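Local coordinates for (R)-specific secondary-alkylsulfatase (Pseudomonas sp., PDB 4AXH), which hydrolyses (R)-secondary-alkyl sulfates at a zinc site with strict inversion of configuration, releasing (S)-alcohols and sulfate, at residues A315-L319 against M375-L379. Residues are numbered along the deposited sequence; the frame is centred on the assembly and turned at random.
Sequences AMHNL and MYAFL
Tyr376 reaches from its helix to the backbone of the loop 315-319 and ends at His317. His317 N donates to Tyr376 OH at 3.0 Å, with an N-H...O angle of 150°. The amide nitrogen lies at the edge of the phenol ring, near its plane. A water lies 2.6 Å from Tyr376 OH and also reaches the loop, where it is 2.9 Å from Ala315 O, within hydrogen-bonding distance. The phenol oxygen thus meets the loop directly and probably also through this water.

Within the loop, Asn318 N donates to His317 ND1 at 2.8 Å, close to the imidazole plane. This bond limits rotation of the ring, whose NE2 makes a weak hydrogen bond to the zinc ligand Glu291. His317 is thus a second-shell residue of the zinc site. Asn318 and Leu319 themselves belong to the sulfate-binding site.

The remaining contact is apolar. Met316 and Met375 lie across each other, and Met316 CE is 3.8 Å from Met375 SD. Met316 is extended to SD (chi1 -172°, chi2 -180°) and bends at chi3, which leaves CE also 3.9 Å from Leu379 CD1. Leu379 CD1 in turn meets Leu319 CD1 at 4.1 Å.

The contact is buried. It joins the loop between strand 305-307 and helix 330-344, in the metallo-beta-lactamase region, to helix 362-388. Helix 330-344 flanks it, with Trp333 stacked on Tyr376, while helix 420-431 packs on Met316, Leu319 and Leu379.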
ATOM      1  N   ALA A 315       1.623  16.816  16.183  1.00 23.13           N
ATOM      2  CA  ALA A 315       1.674  15.392  16.523  1.00 22.28           C
ATOM      3  C   ALA A 315       2.032  14.663  15.253  1.00 28.72           C
ATOM      4  O   ALA A 315       1.830  15.205  14.163  1.00 31.18           O
ATOM      5  CB  ALA A 315       0.311  14.905  17.017  1.00 22.41           C
ATOM      6  N   MET A 316       2.576  13.454  15.369  1.00 24.96           N
ATOM      7  CA  MET A 316       2.896  12.636  14.208  1.00 24.18           C
ATOM      8  C   MET A 316       1.566  12.214  13.610  1.00 26.88           C
ATOM      9  O   MET A 316       0.661  11.856  14.364  1.00 26.93           O
ATOM     10  CB  MET A 316       3.711  11.393  14.616  1.00 26.85           C
ATOM     11  CG  MET A 316       4.219  10.619  13.416  1.00 31.79           C
ATOM     12  SD  MET A 316       5.170   9.152  13.813  1.00 38.38           S
ATOM     13  CE  MET A 316       6.874   9.775  13.746  1.00 35.47           C
ATOM     14  N   HIS A 317       1.407  12.320  12.283  1.00 23.45           N
ATOM     15  CA  HIS A 317       0.144  11.903  11.650  1.00 23.31           C
ATOM     16  C   HIS A 317       0.266  10.439  11.209  1.00 28.81           C
ATOM     17  O   HIS A 317       1.321   9.806  11.417  1.00 29.89           O
ATOM     18  CB  HIS A 317      -0.215  12.830  10.474  1.00 23.96           C
ATOM     19  CG  HIS A 317      -1.681  13.076  10.253  1.00 26.72           C
ATOM     20  ND1 HIS A 317      -2.625  12.043  10.335  1.00 28.01           N
ATOM     21  CD2 HIS A 317      -2.315  14.219   9.888  1.00 27.44           C
ATOM     22  CE1 HIS A 317      -3.794  12.592  10.033  1.00 26.47           C
ATOM     23  NE2 HIS A 317      -3.665  13.898   9.751  1.00 27.03           N
ATOM     24  N   ASN A 318      -0.801   9.880  10.631  1.00 23.79           N
ATOM     25  CA  ASN A 318      -0.766   8.478  10.218  1.00 21.88           C
ATOM     26  C   ASN A 318      -0.322   8.284   8.785  1.00 28.06           C
ATOM     27  O   ASN A 318      -0.744   9.031   7.907  1.00 30.24           O
ATOM     28  CB  ASN A 318      -2.149   7.850  10.371  1.00 12.22           C
ATOM     29  CG  ASN A 318      -2.563   7.550  11.787  1.00 30.05           C
ATOM     30  OD1 ASN A 318      -1.936   6.733  12.527  1.00 34.27           O
ATOM     31  ND2 ASN A 318      -3.704   8.115  12.153  1.00 15.25           N
ATOM     32  N   LEU A 319       0.470   7.240   8.540  1.00 24.20           N
ATOM     33  CA  LEU A 319       0.810   6.817   7.186  1.00 23.61           C
ATOM     34  C   LEU A 319      -0.205   5.701   6.839  1.00 31.71           C
ATOM     35  O   LEU A 319      -0.502   5.463   5.669  1.00 31.72           O
ATOM     36  CB  LEU A 319       2.274   6.333   7.058  1.00 22.31           C
ATOM     37  CG  LEU A 319       3.306   7.430   7.183  1.00 26.01           C
ATOM     38  CD1 LEU A 319       4.705   6.859   7.218  1.00 25.83           C
ATOM     39  CD2 LEU A 319       3.140   8.499   6.089  1.00 30.26           C
ATOM     40  N   MET A 375      10.777  14.707   9.887  1.00 24.91           N
ATOM     41  CA  MET A 375      10.072  13.577  10.528  1.00 23.11           C
ATOM     42  C   MET A 375       9.527  12.597   9.502  1.00 28.72           C
ATOM     43  O   MET A 375       9.700  11.387   9.666  1.00 28.94           O
ATOM     44  CB  MET A 375       8.994  14.066  11.484  1.00 24.23           C
ATOM     45  CG  MET A 375       8.126  12.980  12.043  1.00 25.99           C
ATOM     46  SD  MET A 375       6.772  13.516  13.120  1.00 27.84           S
ATOM     47  CE  MET A 375       5.989  14.768  12.181  1.00 22.40           C
ATOM     48  N   TYR A 376       8.927  13.121   8.422  1.00 25.09           N
ATOM     49  CA  TYR A 376       8.388  12.286   7.368  1.00 25.29           C
ATOM     50  C   TYR A 376       9.450  11.672   6.500  1.00 34.03           C
ATOM     51  O   TYR A 376       9.373  10.465   6.230  1.00 36.25           O
ATOM     52  CB  TYR A 376       7.249  12.986   6.591  1.00 25.66           C
ATOM     53  CG  TYR A 376       6.030  13.214   7.466  1.00 26.38           C
ATOM     54  CD1 TYR A 376       5.277  12.141   7.941  1.00 27.23           C
ATOM     55  CD2 TYR A 376       5.702  14.488   7.914  1.00 27.63           C
ATOM     56  CE1 TYR A 376       4.220  12.334   8.822  1.00 27.32           C
ATOM     57  CE2 TYR A 376       4.629  14.695   8.776  1.00 29.01           C
ATOM     58  CZ  TYR A 376       3.884  13.612   9.222  1.00 34.44           C
ATOM     59  OH  TYR A 376       2.803  13.791  10.059  1.00 33.97           O
ATOM     60  N   ALA A 377      10.498  12.452   6.130  1.00 29.71           N
ATOM     61  CA  ALA A 377      11.601  11.923   5.318  1.00 28.16           C
ATOM     62  C   ALA A 377      12.327  10.849   6.083  1.00 32.62           C
ATOM     63  O   ALA A 377      12.699   9.838   5.482  1.00 35.25           O
ATOM     64  CB  ALA A 377      12.557  13.021   4.904  1.00 28.34           C
ATOM     65  N   PHE A 378      12.437  10.998   7.422  1.00 24.93           N
ATOM     66  CA  PHE A 378      13.069   9.989   8.267  1.00 23.53           C
ATOM     67  C   PHE A 378      12.274   8.672   8.215  1.00 30.33           C
ATOM     68  O   PHE A 378      12.854   7.588   8.098  1.00 32.07           O
ATOM     69  CB  PHE A 378      13.220  10.470   9.721  1.00 23.99           C
ATOM     70  CG  PHE A 378      13.566   9.395  10.710  1.00 24.35           C
ATOM     71  CD1 PHE A 378      14.853   8.864  10.762  1.00 25.68           C
ATOM     72  CD2 PHE A 378      12.598   8.877  11.572  1.00 25.78           C
ATOM     73  CE1 PHE A 378      15.184   7.855  11.688  1.00 24.85           C
ATOM     74  CE2 PHE A 378      12.916   7.843  12.472  1.00 27.64           C
ATOM     75  CZ  PHE A 378      14.214   7.338  12.520  1.00 24.79           C
ATOM     76  N   LEU A 379      10.960   8.768   8.319  1.00 25.88           N
ATOM     77  CA  LEU A 379      10.121   7.585   8.307  1.00 25.86           C
ATOM     78  C   LEU A 379      10.352   6.786   7.049  1.00 29.43           C
ATOM     79  O   LEU A 379      10.697   5.616   7.147  1.00 28.04           O
ATOM     80  CB  LEU A 379       8.637   7.928   8.528  1.00 25.43           C
ATOM     81  CG  LEU A 379       8.259   8.279   9.948  1.00 29.74           C
ATOM     82  CD1 LEU A 379       6.881   8.940   9.978  1.00 30.99           C
ATOM     83  CD2 LEU A 379       8.311   7.057  10.855  1.00 28.93           C
TER
HETATM   84  O   HOH W   1       2.887  15.938  11.530  1.00 28.75           O